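Local coordinates for protein aromatic amino acid aminotransferase I (Candida albicans WO-1, PDB 6HNU) that probably transfers the amino group of an aromatic L-amino acid to 2-oxoglutarate, using pyridoxal 5'-phosphate as cofactor and yielding an aromatic oxo-acid and L-glutamate, at residues T108-K119 with E131-V139; V183-I191 with Q217-S225. All blocks are in the same frame, centred on the assembly; numbering follows the deposited sequence.

Contact 1. Residues T108-K119 with E131-V139; sequences TFGLPEFLQFIK and ENWDVIVSV. Unlike the reference sequence in segment 108-119: Leu111 (reference Ser).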
loop_
_atom_site.group_PDB
_atom_site.type_symbol
_atom_site.label_atom_id
_atom_site.label_comp_id
_atom_site.label_asym_id
_atom_site.label_seq_id
_atom_site.Cartn_x
_atom_site.Cartn_y
_atom_site.Cartn_z
ATOM N N THR B 108 -2.621 -12.725 -1.270
ATOM C CA THR B 108 -2.534 -11.332 -1.790
ATOM C C THR B 108 -3.696 -11.074 -2.774
ATOM O O THR B 108 -3.939 -9.918 -3.095
ATOM C CB THR B 108 -1.137 -11.075 -2.382
ATOM O OG1 THR B 108 -0.225 -10.841 -1.300
ATOM C CG2 THR B 108 -1.090 -9.873 -3.295
ATOM N N PHE B 109 -4.379 -12.109 -3.277
ATOM C CA PHE B 109 -5.553 -11.937 -4.174
ATOM C C PHE B 109 -6.663 -11.201 -3.406
ATOM O O PHE B 109 -7.372 -10.403 -4.006
ATOM C CB PHE B 109 -6.098 -13.280 -4.668
ATOM C CG PHE B 109 -5.274 -13.928 -5.746
ATOM C CD1 PHE B 109 -4.143 -14.661 -5.426
ATOM C CD2 PHE B 109 -5.681 -13.879 -7.064
ATOM C CE1 PHE B 109 -3.414 -15.300 -6.411
ATOM C CE2 PHE B 109 -4.951 -14.527 -8.046
ATOM C CZ PHE B 109 -3.799 -15.200 -7.721
ATOM N N GLY B 110 -6.793 -11.493 -2.108
ATOM C CA GLY B 110 -7.748 -10.851 -1.184
ATOM C C GLY B 110 -8.450 -11.877 -0.316
ATOM O O GLY B 110 -8.302 -13.099 -0.581
ATOM N N LEU B 111 -9.172 -11.431 0.714
ATOM C CA LEU B 111 -9.897 -12.374 1.601
ATOM C C LEU B 111 -11.162 -12.872 0.907
ATOM O O LEU B 111 -11.852 -12.077 0.283
ATOM C CB LEU B 111 -10.195 -11.658 2.912
ATOM C CG LEU B 111 -8.957 -11.335 3.750
ATOM C CD1 LEU B 111 -9.240 -10.180 4.702
ATOM C CD2 LEU B 111 -8.452 -12.575 4.481
ATOM N N PRO B 112 -11.530 -14.180 1.012
ATOM C CA PRO B 112 -12.578 -14.772 0.177
ATOM C C PRO B 112 -13.974 -14.137 0.290
ATOM O O PRO B 112 -14.640 -13.958 -0.750
ATOM C CB PRO B 112 -12.674 -16.270 0.598
ATOM C CG PRO B 112 -11.535 -16.509 1.577
ATOM C CD PRO B 112 -10.878 -15.176 1.876
ATOM N N GLU B 113 -14.400 -13.812 1.514
ATOM C CA GLU B 113 -15.734 -13.228 1.791
ATOM C C GLU B 113 -15.837 -11.861 1.093
ATOM O O GLU B 113 -16.904 -11.531 0.508
ATOM C CB GLU B 113 -15.960 -13.071 3.299
ATOM C CG GLU B 113 -16.064 -14.399 4.037
ATOM C CD GLU B 113 -14.782 -15.127 4.414
ATOM O OE1 GLU B 113 -13.636 -14.642 4.121
ATOM O OE2 GLU B 113 -14.924 -16.176 5.027
ATOM N N PHE B 114 -14.767 -11.078 1.133
ATOM C CA PHE B 114 -14.779 -9.722 0.516
ATOM C C PHE B 114 -14.795 -9.863 -1.006
ATOM O O PHE B 114 -15.643 -9.230 -1.673
ATOM C CB PHE B 114 -13.585 -8.918 1.009
ATOM C CG PHE B 114 -13.510 -7.572 0.335
ATOM C CD1 PHE B 114 -14.443 -6.586 0.626
ATOM C CD2 PHE B 114 -12.580 -7.343 -0.652
ATOM C CE1 PHE B 114 -14.402 -5.367 -0.027
ATOM C CE2 PHE B 114 -12.532 -6.125 -1.303
ATOM C CZ PHE B 114 -13.432 -5.140 -0.975
ATOM N N LEU B 115 -13.877 -10.674 -1.566
ATOM C CA LEU B 115 -13.783 -10.930 -3.029
ATOM C C LEU B 115 -15.135 -11.427 -3.546
ATOM O O LEU B 115 -15.575 -10.932 -4.605
ATOM C CB LEU B 115 -12.706 -11.972 -3.327
ATOM C CG LEU B 115 -11.245 -11.513 -3.219
ATOM C CD1 LEU B 115 -10.280 -12.648 -3.573
ATOM C CD2 LEU B 115 -10.991 -10.320 -4.131
ATOM N N GLN B 116 -15.818 -12.326 -2.822
ATOM C CA GLN B 116 -17.123 -12.856 -3.278
ATOM C C GLN B 116 -18.128 -11.705 -3.449
ATOM O O GLN B 116 -18.819 -11.640 -4.483
ATOM C CB GLN B 116 -17.685 -13.887 -2.308
ATOM C CG GLN B 116 -19.051 -14.413 -2.747
ATOM C CD GLN B 116 -19.604 -15.409 -1.761
ATOM O OE1 GLN B 116 -19.848 -15.084 -0.598
ATOM N NE2 GLN B 116 -19.789 -16.644 -2.213
ATOM N N PHE B 117 -18.249 -10.834 -2.453
ATOM C CA PHE B 117 -19.218 -9.728 -2.505
ATOM C C PHE B 117 -18.859 -8.814 -3.677
ATOM O O PHE B 117 -19.732 -8.443 -4.474
ATOM C CB PHE B 117 -19.259 -8.925 -1.215
ATOM C CG PHE B 117 -20.356 -7.897 -1.241
ATOM C CD1 PHE B 117 -20.165 -6.677 -1.874
ATOM C CD2 PHE B 117 -21.559 -8.141 -0.615
ATOM C CE1 PHE B 117 -21.155 -5.723 -1.880
ATOM C CE2 PHE B 117 -22.569 -7.199 -0.645
ATOM C CZ PHE B 117 -22.362 -5.993 -1.266
ATOM N N ILE B 118 -17.591 -8.451 -3.781
ATOM C CA ILE B 118 -17.163 -7.422 -4.762
ATOM C C ILE B 118 -17.225 -8.039 -6.173
ATOM O O ILE B 118 -17.577 -7.334 -7.125
ATOM C CB ILE B 118 -15.806 -6.846 -4.278
ATOM C CG1 ILE B 118 -15.786 -5.325 -4.338
ATOM C CG2 ILE B 118 -14.628 -7.469 -4.978
ATOM C CD1 ILE B 118 -16.918 -4.674 -3.586
ATOM N N LYS B 119 -17.014 -9.344 -6.315
ATOM C CA LYS B 119 -17.167 -10.018 -7.621
ATOM C C LYS B 119 -18.646 -10.052 -8.019
ATOM O O LYS B 119 -18.961 -9.786 -9.193
ATOM C CB LYS B 119 -16.499 -11.389 -7.609
ATOM C CG LYS B 119 -16.456 -12.034 -8.976
ATOM C CD LYS B 119 -15.567 -13.276 -9.084
ATOM C CE LYS B 119 -15.454 -13.785 -10.502
ATOM N NZ LYS B 119 -14.469 -14.887 -10.629
ATOM N N GLU B 131 -15.185 -15.265 -20.176
ATOM C CA GLU B 131 -15.367 -16.298 -19.143
ATOM C C GLU B 131 -14.315 -16.100 -18.040
ATOM O O GLU B 131 -14.702 -16.174 -16.853
ATOM C CB GLU B 131 -15.275 -17.665 -19.839
ATOM C CG GLU B 131 -15.450 -18.851 -18.915
ATOM C CD GLU B 131 -16.811 -18.907 -18.248
ATOM O OE1 GLU B 131 -17.806 -18.402 -18.850
ATOM O OE2 GLU B 131 -16.872 -19.434 -17.116
ATOM N N ASN B 132 -13.051 -15.866 -18.416
ATOM C CA ASN B 132 -11.862 -15.996 -17.523
ATOM C C ASN B 132 -11.497 -14.610 -16.961
ATOM O O ASN B 132 -10.349 -14.162 -17.103
ATOM C CB ASN B 132 -10.670 -16.656 -18.233
ATOM C CG ASN B 132 -10.310 -16.075 -19.586
ATOM O OD1 ASN B 132 -11.178 -15.651 -20.364
ATOM N ND2 ASN B 132 -9.022 -16.099 -19.891
ATOM N N TRP B 133 -12.453 -13.981 -16.297
ATOM C CA TRP B 133 -12.285 -12.659 -15.641
ATOM C C TRP B 133 -12.211 -12.886 -14.139
ATOM O O TRP B 133 -12.671 -13.967 -13.610
ATOM C CB TRP B 133 -13.397 -11.675 -16.010
ATOM C CG TRP B 133 -14.725 -11.973 -15.387
ATOM C CD1 TRP B 133 -15.628 -12.884 -15.853
ATOM C CD2 TRP B 133 -15.306 -11.407 -14.192
ATOM N NE1 TRP B 133 -16.737 -12.901 -15.054
ATOM C CE2 TRP B 133 -16.561 -12.040 -14.006
ATOM C CE3 TRP B 133 -14.911 -10.432 -13.264
ATOM C CZ2 TRP B 133 -17.425 -11.706 -12.955
ATOM C CZ3 TRP B 133 -15.752 -10.119 -12.215
ATOM C CH2 TRP B 133 -16.999 -10.735 -12.077
ATOM N N ASP B 134 -11.618 -11.931 -13.449
ATOM C CA ASP B 134 -11.513 -12.015 -11.983
ATOM C C ASP B 134 -11.410 -10.613 -11.397
ATOM O O ASP B 134 -11.370 -9.629 -12.160
ATOM C CB ASP B 134 -10.346 -12.902 -11.555
ATOM C CG ASP B 134 -10.630 -13.674 -10.270
ATOM O OD1 ASP B 134 -11.808 -13.680 -9.794
ATOM O OD2 ASP B 134 -9.687 -14.243 -9.757
ATOM N N VAL B 135 -11.450 -10.588 -10.074
ATOM C CA VAL B 135 -11.166 -9.391 -9.255
ATOM C C VAL B 135 -10.080 -9.759 -8.249
ATOM O O VAL B 135 -10.091 -10.880 -7.700
ATOM C CB VAL B 135 -12.448 -8.898 -8.583
ATOM C CG1 VAL B 135 -13.474 -8.499 -9.620
ATOM C CG2 VAL B 135 -13.033 -9.939 -7.668
ATOM N N ILE B 136 -9.178 -8.822 -8.011
ATOM C CA ILE B 136 -8.181 -8.865 -6.914
ATOM C C ILE B 136 -8.312 -7.554 -6.137
ATOM O O ILE B 136 -8.822 -6.558 -6.672
ATOM C CB ILE B 136 -6.759 -9.090 -7.479
ATOM C CG1 ILE B 136 -6.320 -7.990 -8.449
ATOM C CG2 ILE B 136 -6.692 -10.483 -8.113
ATOM C CD1 ILE B 136 -4.840 -8.003 -8.831
ATOM N N VAL B 137 -7.891 -7.570 -4.900
ATOM C CA VAL B 137 -7.915 -6.370 -4.044
ATOM C C VAL B 137 -6.770 -5.437 -4.444
ATOM O O VAL B 137 -5.719 -5.875 -5.004
ATOM C CB VAL B 137 -7.906 -6.752 -2.562
ATOM C CG1 VAL B 137 -9.153 -7.525 -2.231
ATOM C CG2 VAL B 137 -6.633 -7.497 -2.161
ATOM N N SER B 138 -7.007 -4.157 -4.201
ATOM C CA SER B 138 -5.997 -3.077 -4.227
ATOM C C SER B 138 -6.114 -2.293 -2.931
ATOM O O SER B 138 -7.105 -2.483 -2.189
ATOM C CB SER B 138 -6.220 -2.182 -5.405
ATOM O OG SER B 138 -7.318 -1.322 -5.154
ATOM N N VAL B 139 -5.157 -1.405 -2.677
ATOM C CA VAL B 139 -5.288 -0.444 -1.545
ATOM C C VAL B 139 -5.738 0.912 -2.085
ATOM O O VAL B 139 -5.452 1.969 -1.447
ATOM C CB VAL B 139 -3.991 -0.404 -0.709
ATOM C CG1 VAL B 139 -3.714 -1.773 -0.126
ATOM C CG2 VAL B 139 -2.786 0.053 -1.499
HETATM O O HOH W 1 -4.141 -8.078 -5.044
HETATM O O HOH W 2 -15.062 -15.594 -13.419
#
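In the large, cofactor-binding domain of this aminotransferase, the start of helix 112-126 packs on strand 133-138 of the mixed sheet, with Lys119 lying over Trp133 at one end and Phe109 CD2 set 3.7 Å from Ile136 CG2 at the other. The axes of helix 112-119 and strand 133-138 approach to 8.8 Å, their N-to-C directions 128° apart. Lys119 runs fully extended, with CG anti to the backbone N (chi1 -172°), which carries its chain across one face of the indole: CG is 3.4 Å from Trp133 CH2, and CE sits above the six-membered ring as a CH-pi partner. NZ lies over the same face in a cation-pi contact and forms a salt bridge to Asp134 OD1 at 3.0 Å, arriving from above the carboxylate plane. A water links NZ to Trp133 O, so the ammonium has polar company beside the ring. Further along, apolar side chains fill the interface, the beta-branched valines of the strand meeting larger residues of the helix. Leu115 CD2 meets Val137 CG1 at 3.8 Å, while Phe114 offers its ring edge to that same methyl. Val135 CG2 touches both Lys119 CB (3.8 Å) and Ile118 CG2. In the turn before the helix, Phe109 O accepts from Val137 N (3.0 Å, 162°), and a second water joins Thr108 O to Val137 O. Gly110, whose backbone conformation would crowd a CB against the preceding carbonyl and Val137 CG1, lays its bare CA 3.7 Å from Val137 CG2. The strand pairs antiparallel with strand 309-314, Tyr321 of helix 315-327 touches Ile136, and Glu337 of helix 334-377 touches Phe114 and Val137.

Contact 2. Residues V183-I191 with Q217-S225; sequences VTMDEFGII and QNPTGSSLS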
loop_
_atom_site.group_PDB
_atom_site.type_symbol
_atom_site.label_atom_id
_atom_site.label_comp_id
_atom_site.label_asym_id
_atom_site.label_seq_id
_atom_site.Cartn_x
_atom_site.Cartn_y
_atom_site.Cartn_z
ATOM N N VAL B 183 -4.196 12.643 -25.724
ATOM C CA VAL B 183 -5.277 12.332 -26.679
ATOM C C VAL B 183 -6.266 13.503 -26.642
ATOM O O VAL B 183 -6.698 13.872 -25.550
ATOM C CB VAL B 183 -5.943 10.991 -26.309
ATOM C CG1 VAL B 183 -7.135 10.677 -27.194
ATOM C CG2 VAL B 183 -4.926 9.849 -26.339
ATOM N N THR B 184 -6.625 14.045 -27.809
ATOM C CA THR B 184 -7.385 15.298 -27.925
ATOM C C THR B 184 -8.825 15.059 -27.446
ATOM O O THR B 184 -9.404 13.962 -27.751
ATOM C CB THR B 184 -7.299 15.879 -29.333
ATOM O OG1 THR B 184 -5.905 16.106 -29.572
ATOM C CG2 THR B 184 -8.144 17.131 -29.441
ATOM N N MET B 185 -9.309 16.015 -26.657
ATOM C CA MET B 185 -10.662 15.998 -26.064
ATOM C C MET B 185 -11.488 17.161 -26.617
ATOM O O MET B 185 -10.911 18.180 -27.041
ATOM C CB MET B 185 -10.618 16.132 -24.548
ATOM C CG MET B 185 -9.867 15.005 -23.889
ATOM S SD MET B 185 -9.501 15.402 -22.200
ATOM C CE MET B 185 -10.974 14.822 -21.355
ATOM N N ASP B 186 -12.798 17.011 -26.551
ATOM C CA ASP B 186 -13.717 18.169 -26.594
ATOM C C ASP B 186 -14.421 18.186 -25.230
ATOM O O ASP B 186 -13.923 17.545 -24.293
ATOM C CB ASP B 186 -14.616 18.100 -27.832
ATOM C CG ASP B 186 -15.596 16.929 -27.852
ATOM O OD1 ASP B 186 -15.684 16.190 -26.829
ATOM O OD2 ASP B 186 -16.218 16.715 -28.916
ATOM N N GLU B 187 -15.477 18.958 -25.078
ATOM C CA GLU B 187 -16.142 19.103 -23.766
ATOM C C GLU B 187 -16.813 17.778 -23.380
ATOM O O GLU B 187 -17.195 17.669 -22.240
ATOM C CB GLU B 187 -17.140 20.255 -23.768
ATOM C CG GLU B 187 -18.326 20.030 -24.683
ATOM C CD GLU B 187 -18.252 20.728 -26.026
ATOM O OE1 GLU B 187 -17.188 20.608 -26.728
ATOM O OE2 GLU B 187 -19.280 21.369 -26.377
ATOM N N PHE B 188 -16.913 16.804 -24.270
ATOM C CA PHE B 188 -17.559 15.497 -23.946
ATOM C C PHE B 188 -16.515 14.393 -23.775
ATOM O O PHE B 188 -16.944 13.238 -23.675
ATOM C CB PHE B 188 -18.597 15.127 -25.010
ATOM C CG PHE B 188 -19.625 16.208 -25.237
ATOM C CD1 PHE B 188 -20.506 16.569 -24.227
ATOM C CD2 PHE B 188 -19.647 16.917 -26.424
ATOM C CE1 PHE B 188 -21.456 17.561 -24.443
ATOM C CE2 PHE B 188 -20.585 17.919 -26.631
ATOM C CZ PHE B 188 -21.470 18.249 -25.633
ATOM N N GLY B 189 -15.214 14.738 -23.834
ATOM C CA GLY B 189 -14.076 13.835 -23.608
ATOM C C GLY B 189 -13.300 13.509 -24.865
ATOM O O GLY B 189 -13.358 14.256 -25.845
ATOM N N ILE B 190 -12.588 12.393 -24.826
ATOM C CA ILE B 190 -11.747 11.893 -25.942
ATOM C C ILE B 190 -12.596 11.955 -27.226
ATOM O O ILE B 190 -13.718 11.409 -27.241
ATOM C CB ILE B 190 -11.299 10.456 -25.659
ATOM C CG1 ILE B 190 -10.278 10.375 -24.527
ATOM C CG2 ILE B 190 -10.814 9.760 -26.922
ATOM C CD1 ILE B 190 -9.997 8.951 -24.081
ATOM N N ILE B 191 -11.989 12.445 -28.303
ATOM C CA ILE B 191 -12.624 12.460 -29.655
ATOM C C ILE B 191 -12.166 11.208 -30.383
ATOM O O ILE B 191 -10.999 11.115 -30.784
ATOM C CB ILE B 191 -12.259 13.749 -30.424
ATOM C CG1 ILE B 191 -12.656 15.020 -29.666
ATOM C CG2 ILE B 191 -12.908 13.655 -31.816
ATOM C CD1 ILE B 191 -12.106 16.309 -30.265
ATOM N N GLN B 217 -14.796 12.512 -15.564
ATOM C CA GLN B 217 -13.376 12.705 -15.945
ATOM C C GLN B 217 -12.789 13.869 -15.132
ATOM O O GLN B 217 -13.460 14.880 -14.982
ATOM C CB GLN B 217 -13.279 12.999 -17.430
ATOM C CG GLN B 217 -11.932 12.747 -18.087
ATOM C CD GLN B 217 -10.904 13.851 -17.927
ATOM O OE1 GLN B 217 -11.229 15.021 -17.709
ATOM N NE2 GLN B 217 -9.639 13.459 -18.021
ATOM N N ASN B 218 -11.586 13.679 -14.573
ATOM C CA ASN B 218 -10.864 14.715 -13.800
ATOM C C ASN B 218 -9.786 15.281 -14.726
ATOM O O ASN B 218 -8.857 14.540 -15.063
ATOM C CB ASN B 218 -10.285 14.085 -12.536
ATOM C CG ASN B 218 -9.516 15.031 -11.646
ATOM O OD1 ASN B 218 -9.487 16.234 -11.880
ATOM N ND2 ASN B 218 -8.943 14.506 -10.580
ATOM N N PRO B 219 -9.785 16.582 -15.117
ATOM C CA PRO B 219 -10.619 17.661 -14.569
ATOM C C PRO B 219 -11.871 18.140 -15.326
ATOM O O PRO B 219 -12.525 19.026 -14.826
ATOM C CB PRO B 219 -9.609 18.829 -14.700
ATOM C CG PRO B 219 -9.000 18.608 -16.033
ATOM C CD PRO B 219 -8.801 17.121 -16.071
ATOM N N THR B 220 -12.177 17.574 -16.486
ATOM C CA THR B 220 -13.148 18.145 -17.467
ATOM C C THR B 220 -14.585 17.971 -16.966
ATOM O O THR B 220 -15.424 18.817 -17.309
ATOM C CB THR B 220 -12.955 17.588 -18.871
ATOM O OG1 THR B 220 -13.283 16.190 -18.818
ATOM C CG2 THR B 220 -11.562 17.825 -19.403
ATOM N N GLY B 221 -14.854 16.994 -16.100
ATOM C CA GLY B 221 -16.230 16.716 -15.651
ATOM C C GLY B 221 -17.015 16.086 -16.787
ATOM O O GLY B 221 -18.228 15.854 -16.637
ATOM N N SER B 222 -16.336 15.723 -17.873
ATOM C CA SER B 222 -16.935 15.040 -19.033
ATOM C C SER B 222 -17.185 13.540 -18.714
ATOM O O SER B 222 -16.544 12.945 -17.844
ATOM C CB SER B 222 -16.052 15.247 -20.265
ATOM O OG SER B 222 -14.903 14.429 -20.211
ATOM N N SER B 223 -18.092 12.888 -19.402
ATOM C CA SER B 223 -18.214 11.409 -19.306
ATOM C C SER B 223 -18.343 10.869 -20.715
ATOM O O SER B 223 -19.182 11.414 -21.475
ATOM C CB SER B 223 -19.396 10.969 -18.444
ATOM O OG SER B 223 -19.407 11.567 -17.178
ATOM N N LEU B 224 -17.548 9.884 -21.105
ATOM C CA LEU B 224 -17.691 9.337 -22.473
ATOM C C LEU B 224 -19.056 8.674 -22.612
ATOM O O LEU B 224 -19.438 7.854 -21.744
ATOM C CB LEU B 224 -16.577 8.346 -22.758
ATOM C CG LEU B 224 -15.205 8.985 -22.923
ATOM C CD1 LEU B 224 -14.151 7.892 -23.010
ATOM C CD2 LEU B 224 -15.179 9.853 -24.171
ATOM N N SER B 225 -19.779 9.056 -23.666
ATOM C CA SER B 225 -21.068 8.432 -24.067
ATOM C C SER B 225 -20.856 6.949 -24.379
ATOM O O SER B 225 -19.717 6.517 -24.720
ATOM C CB SER B 225 -21.626 9.165 -25.275
ATOM O OG SER B 225 -20.849 8.833 -26.422
HETATM O O HOH W 3 -16.327 19.339 -20.265
HETATM O O HOH W 4 -19.099 11.654 -24.802
#
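Gln217 OE1 is gripped by two groups of Thr220. The hydroxyl OG1 donates to it at 2.6 Å, tilted from the amide plane, and the backbone N of Thr220 donates at 3.0 Å, nearly along the C=O axis. A bend at chi2 (-82°) folds the Gln217 chain back over its own loop to make this possible, and its NE2 is held by Glu162 OE1 and Tyr164 O, so both ends of the amide fix its rotation. Thr220 OG1 in turn accepts from Ser222 N, an ST turn that tightens the loop. Met185 CE lies over one face of the Gln217 amide, 3.6 Å from Gln217 CD, and is 3.6 Å from Thr220 CG2, the methionine and threonine meeting tip to tip. A flexible thioether suits the spot, since its methyl can settle on an amide without demanding a bond. Beside it the two-residue hairpin joining strand 179-186 to strand 189-190 turns at Asp186-Gly189, stiffened by an Asx turn in which Phe188 N donates to Asp186 OD1, itself salt-bridged to Arg228. Ser222 presses into this turn: its CB is 3.3 Å from Glu187 O, and its OG is 3.5 Å from Gly189 CA, where no side chain intervenes. Leu224 supplies the apolar part, CD2 lying 4.2 Å from Ile190 CB. A water joins Phe188 O to Ser225 N. Next to Gln217, Asn218 precedes the cis Pro219 and bonds the O3 of pyridoxal phosphate. No direct hydrogen bond spans the two segments: polar groups are met within each segment or by other parts of the chain, and shape, methyl contacts and water unite them. The bonds from Thr220 to Gln217 OE1 probably brace the loop that holds Asn218 at the cofactor.

How the contacts relate
Contacts 1 and 2 reach opposite ends of the same mixed sheet, on its outermost strands 133-138 and 189-190, with their centres about 30 Å apart and their nearest atoms about 16 Å apart. Contact 1 is buried, a helix on a strand, and combines aliphatic packing with direct bonds across it: one backbone hydrogen bond and a lysine engaged by carboxylate and indole. Contact 2 is only partly buried and joins a hairpin to an irregular loop, with no direct hydrogen bond between them. The latter holds Asn218, which hydrogen-bonds the cofactor, whereas the former carries no such residue itself and has the side chain of Thr108 about 7 Å from bound phenylalanine.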